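PDB 3DNH: CREG-like beta-barrel domain-containing protein from Agrobacterium tumefaciens, which is of unknown function but has the barrel of the FMN-binding clan, and so may bind a flavin or a related cofactor. Local coordinates for residues T77-A80 with R81-T85; S165-T168 with P169-R173. One frame throughout, in Å; residues are numbered along the deposited sequence.

Contact 1: T77-A80 with R81-T85; sequences TLHA and RNMET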
loop_
_atom_site.group_PDB
_atom_site.type_symbol
_atom_site.label_atom_id
_atom_site.label_comp_id
_atom_site.label_asym_id
_atom_site.label_seq_id
_atom_site.Cartn_x
_atom_site.Cartn_y
_atom_site.Cartn_z
ATOM N N THR A 77 -11.785 6.040 -14.266
ATOM C CA THR A 77 -10.821 5.005 -13.903
ATOM C C THR A 77 -11.467 3.610 -13.859
ATOM O O THR A 77 -12.694 3.457 -13.669
ATOM C CB THR A 77 -10.094 5.296 -12.584
ATOM O OG1 THR A 77 -11.017 5.207 -11.485
ATOM C CG2 THR A 77 -9.401 6.673 -12.618
ATOM N N LEU A 78 -10.627 2.604 -14.062
ATOM C CA LEU A 78 -11.045 1.220 -13.977
ATOM C C LEU A 78 -11.711 0.871 -12.643
ATOM O O LEU A 78 -12.752 0.226 -12.636
ATOM C CB LEU A 78 -9.839 0.320 -14.209
ATOM C CG LEU A 78 -9.532 -0.287 -15.588
ATOM C CD1 LEU A 78 -10.599 -0.048 -16.660
ATOM C CD2 LEU A 78 -8.141 0.087 -16.097
ATOM N N HIS A 79 -11.122 1.278 -11.512
ATOM C CA HIS A 79 -11.744 0.918 -10.234
ATOM C C HIS A 79 -13.110 1.601 -10.070
ATOM O O HIS A 79 -14.053 0.960 -9.649
ATOM C CB HIS A 79 -10.831 1.153 -9.020
ATOM C CG HIS A 79 -10.183 2.501 -8.997
ATOM N ND1 HIS A 79 -9.286 2.916 -9.961
ATOM C CD2 HIS A 79 -10.270 3.512 -8.102
ATOM C CE1 HIS A 79 -8.863 4.136 -9.671
ATOM N NE2 HIS A 79 -9.447 4.524 -8.548
ATOM N N ALA A 80 -13.215 2.888 -10.415
ATOM C CA ALA A 80 -14.521 3.583 -10.435
ATOM C C ALA A 80 -15.550 2.791 -11.229
ATOM O O ALA A 80 -16.654 2.522 -10.715
ATOM C CB ALA A 80 -14.399 4.989 -10.994
ATOM N N ARG A 81 -15.183 2.422 -12.473
ATOM C CA ARG A 81 -16.004 1.591 -13.332
ATOM C C ARG A 81 -16.399 0.312 -12.611
ATOM O O ARG A 81 -17.592 -0.045 -12.596
ATOM C CB ARG A 81 -15.264 1.240 -14.642
ATOM C CG ARG A 81 -16.130 0.665 -15.828
ATOM C CD ARG A 81 -16.347 -0.871 -15.785
ATOM N NE ARG A 81 -15.100 -1.592 -15.455
ATOM C CZ ARG A 81 -14.146 -1.888 -16.324
ATOM N NH1 ARG A 81 -14.281 -1.554 -17.613
ATOM N NH2 ARG A 81 -13.057 -2.528 -15.913
ATOM N N ASN A 82 -15.405 -0.395 -12.062
ATOM C CA ASN A 82 -15.661 -1.702 -11.433
ATOM C C ASN A 82 -16.699 -1.554 -10.335
ATOM O O ASN A 82 -17.686 -2.313 -10.291
ATOM C CB ASN A 82 -14.376 -2.347 -10.886
ATOM C CG ASN A 82 -13.435 -2.809 -11.981
ATOM O OD1 ASN A 82 -13.836 -2.924 -13.129
ATOM N ND2 ASN A 82 -12.161 -3.046 -11.634
HETATM N N MSE A 83 -16.497 -0.540 -9.494
HETATM C CA MSE A 83 -17.413 -0.213 -8.410
HETATM C C MSE A 83 -18.841 0.167 -8.859
HETATM O O MSE A 83 -19.792 -0.139 -8.156
HETATM C CB MSE A 83 -16.807 0.872 -7.514
HETATM C CG MSE A 83 -15.643 0.361 -6.664
HETATM SE SE MSE A 83 -14.946 1.670 -5.385
HETATM C CE MSE A 83 -14.025 2.920 -6.633
ATOM N N GLU A 84 -18.992 0.799 -10.030
ATOM C CA GLU A 84 -20.334 0.980 -10.643
ATOM C C GLU A 84 -20.987 -0.377 -10.876
ATOM O O GLU A 84 -22.139 -0.592 -10.519
ATOM C CB GLU A 84 -20.284 1.697 -12.007
ATOM C CG GLU A 84 -20.327 3.218 -12.010
ATOM C CD GLU A 84 -21.257 3.839 -10.941
ATOM O OE1 GLU A 84 -22.400 4.231 -11.282
ATOM O OE2 GLU A 84 -20.822 3.962 -9.757
ATOM N N THR A 85 -20.235 -1.283 -11.487
ATOM C CA THR A 85 -20.734 -2.609 -11.851
ATOM C C THR A 85 -21.013 -3.533 -10.636
ATOM O O THR A 85 -21.975 -4.295 -10.670
ATOM C CB THR A 85 -19.807 -3.295 -12.892
ATOM O OG1 THR A 85 -18.492 -3.469 -12.356
ATOM C CG2 THR A 85 -19.701 -2.455 -14.177
HETATM O O HOH W 1 -17.990 4.246 -9.339
#
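The side chain of R81 leaves the helix extended at chi1 (-165°) and then bends at the next two torsions (chi2 -86°, chi3 -44°), which folds the guanidinium back beside L78 and over to the amide of its own neighbour, N82. L78 and R81 point the same way, side by side, and the methyl CD1 of L78 lies 3.6 Å from NH2 of R81. The amide oxygen helps to fix the rotation of the guanidinium: N82 OD1 accepts from R81 NE at 3.0 Å and from R81 NH2 at 2.9 Å. Both donors reach it from the same face of the amide plane, while the oxygen sits almost in the plane of the guanidinium. A second pairing joins residues four apart, where the selenomethionine M83, bent at its last torsion, brings CE to 4.1 Å from CD2 of the H79 ring.

These side chains belong to the short helix 78-85, which lies against strands 41-47, 54-63 and 144-157 of the closed antiparallel barrel. T77 is the N-cap of the helix. The OG1 of T77 takes a weak bond from A80 N at 3.4 Å, is more firmly engaged by A74 O, and lies above one face of the H79 ring, toward the rim. The regular i to i+4 bonds begin at once, with R81 N to T77 O (2.9 Å) and M83 N to H79 O both nearly straight. A80 O is used twice, by E84 N and by a water 2.6 Å away that also donates to E84 OE2; the same carboxylate forms a salt bridge with R115. R81 NH2 further donates to T12 O of the second subunit, and L78 packs on that same T12.

Contact 2: S165-T168 with P169-R173; sequences SNIT and PADLR
T168 and D171, three residues apart, meet at the beginning of a short helical turn. The turn, about 169-172, is weakly bonded and follows a loop that comes after strand 144-157 of the barrel; P169 lies near its start, and the P169 ring touches T151 of that strand.

Hydrogen bonds come first. The backbone of T168 is engaged at both its N-H and its carbonyl by the same aspartate. T168 N donates to D171 OD2 over a long 3.3 Å, but the line is close to straight at 172°; the donor comes from above the carboxylate plane, 47° out of it. In return D171 N reaches T168 O at 2.9 Å, a weak bond because its N-H is poorly aimed. Within the turn itself L172 N bonds to P169 O at 3.1 Å, and the bonds made by R173 N are weak.

Packing of carbon against the polar group is the second kind. T168 carries OG1 anti to its backbone nitrogen (chi1 -179°), and this turns the methyl CG2 across the carboxylate of D171, the two side chains meeting at about a right angle. The spacing of 3.1 Å between T168 CG2 and D171 CG is very tight, so its fine detail is doubtful. The same methyl also lies 3.9 Å from CB of A170.

Apolar contact is the third kind and ties the turn to the protein. I167 and L172 both touch V154 of strand 144-157, and helix 28-38 meets them through A28 and A32 respectively. Beside D171, CG2 of I167 comes within 3.6 Å of that residue's CB, while on L172 the same methyl faces CD2 at 3.9 Å.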
loop_
_atom_site.group_PDB
_atom_site.type_symbol
_atom_site.label_atom_id
_atom_site.label_comp_id
_atom_site.label_asym_id
_atom_site.label_seq_id
_atom_site.Cartn_x
_atom_site.Cartn_y
_atom_site.Cartn_z
ATOM N N SER A 165 -7.116 -11.427 14.925
ATOM C CA SER A 165 -7.908 -11.847 16.087
ATOM C C SER A 165 -9.367 -12.129 15.696
ATOM O O SER A 165 -9.623 -12.625 14.584
ATOM C CB SER A 165 -7.824 -10.798 17.203
ATOM N N ASN A 166 -10.317 -11.830 16.590
ATOM C CA ASN A 166 -11.725 -11.909 16.201
ATOM C C ASN A 166 -12.548 -10.629 16.415
ATOM O O ASN A 166 -13.439 -10.569 17.278
ATOM C CB ASN A 166 -12.395 -13.154 16.775
ATOM C CG ASN A 166 -13.191 -13.914 15.718
ATOM O OD1 ASN A 166 -13.435 -13.388 14.613
ATOM N ND2 ASN A 166 -13.595 -15.152 16.040
ATOM N N ILE A 167 -12.234 -9.630 15.585
ATOM C CA ILE A 167 -12.822 -8.284 15.591
ATOM C C ILE A 167 -13.984 -8.135 14.608
ATOM O O ILE A 167 -13.956 -8.664 13.499
ATOM C CB ILE A 167 -11.768 -7.221 15.169
ATOM C CG1 ILE A 167 -10.514 -7.308 16.020
ATOM C CG2 ILE A 167 -12.362 -5.786 15.187
ATOM C CD1 ILE A 167 -9.415 -6.404 15.488
ATOM N N THR A 168 -14.973 -7.355 15.027
ATOM C CA THR A 168 -16.177 -7.063 14.269
ATOM C C THR A 168 -16.179 -5.610 13.746
ATOM O O THR A 168 -15.528 -4.749 14.341
ATOM C CB THR A 168 -17.385 -7.231 15.210
ATOM O OG1 THR A 168 -18.602 -6.975 14.501
ATOM C CG2 THR A 168 -17.292 -6.260 16.369
ATOM N N PRO A 169 -16.930 -5.334 12.651
ATOM C CA PRO A 169 -17.155 -3.966 12.196
ATOM C C PRO A 169 -17.560 -2.985 13.307
ATOM O O PRO A 169 -17.046 -1.866 13.345
ATOM C CB PRO A 169 -18.269 -4.139 11.163
ATOM C CG PRO A 169 -17.942 -5.451 10.541
ATOM C CD PRO A 169 -17.575 -6.305 11.738
ATOM N N ALA A 170 -18.453 -3.413 14.207
ATOM C CA ALA A 170 -18.892 -2.609 15.352
ATOM C C ALA A 170 -17.746 -2.213 16.267
ATOM O O ALA A 170 -17.770 -1.127 16.848
ATOM C CB ALA A 170 -19.970 -3.373 16.176
ATOM N N ASP A 171 -16.760 -3.107 16.409
ATOM C CA ASP A 171 -15.593 -2.854 17.266
ATOM C C ASP A 171 -14.785 -1.667 16.761
ATOM O O ASP A 171 -14.127 -0.981 17.524
ATOM C CB ASP A 171 -14.652 -4.059 17.298
ATOM C CG ASP A 171 -15.097 -5.145 18.259
ATOM O OD1 ASP A 171 -15.919 -4.896 19.174
ATOM O OD2 ASP A 171 -14.614 -6.280 18.073
ATOM N N LEU A 172 -14.809 -1.447 15.455
ATOM C CA LEU A 172 -14.021 -0.371 14.899
ATOM C C LEU A 172 -14.718 0.971 14.965
ATOM O O LEU A 172 -14.043 2.013 14.942
ATOM C CB LEU A 172 -13.619 -0.660 13.453
ATOM C CG LEU A 172 -12.817 -1.913 13.184
ATOM C CD1 LEU A 172 -12.288 -1.770 11.760
ATOM C CD2 LEU A 172 -11.680 -2.049 14.171
ATOM N N ARG A 173 -16.046 0.974 14.993
ATOM C CA ARG A 173 -16.793 2.237 14.952
ATOM C C ARG A 173 -16.721 3.036 16.218
ATOM O O ARG A 173 -16.667 2.464 17.302
ATOM C CB ARG A 173 -18.265 2.004 14.648
ATOM C CG ARG A 173 -18.602 2.217 13.170
ATOM C CD ARG A 173 -20.131 2.233 12.992
ATOM N NE ARG A 173 -20.803 1.319 13.923
ATOM C CZ ARG A 173 -21.019 0.020 13.706
ATOM N NH1 ARG A 173 -20.628 -0.567 12.569
ATOM N NH2 ARG A 173 -21.636 -0.699 14.643
#

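Following the chain from its N terminus, contact 1 comes first, on helix 78-85 between barrel strands 69-74 and 88-93. The chain then runs through strands 88-93 and 106-115, two helices and the long strand 144-157 before contact 2, which precedes helix 180-194. In each the paired segments are consecutive, so neither closes a long loop, and the two stand in series without nesting or crossing. The centres of contact 1 and contact 2 lie about 27 Å apart, and the nearest atoms of contact 1 and contact 2 about 18 Å apart. Strand 144-157 is common ground: contact 1 meets it early, at R145 and Y147, and contact 2 later, at T151, V154 and I156, where helix 28-38 is also joined.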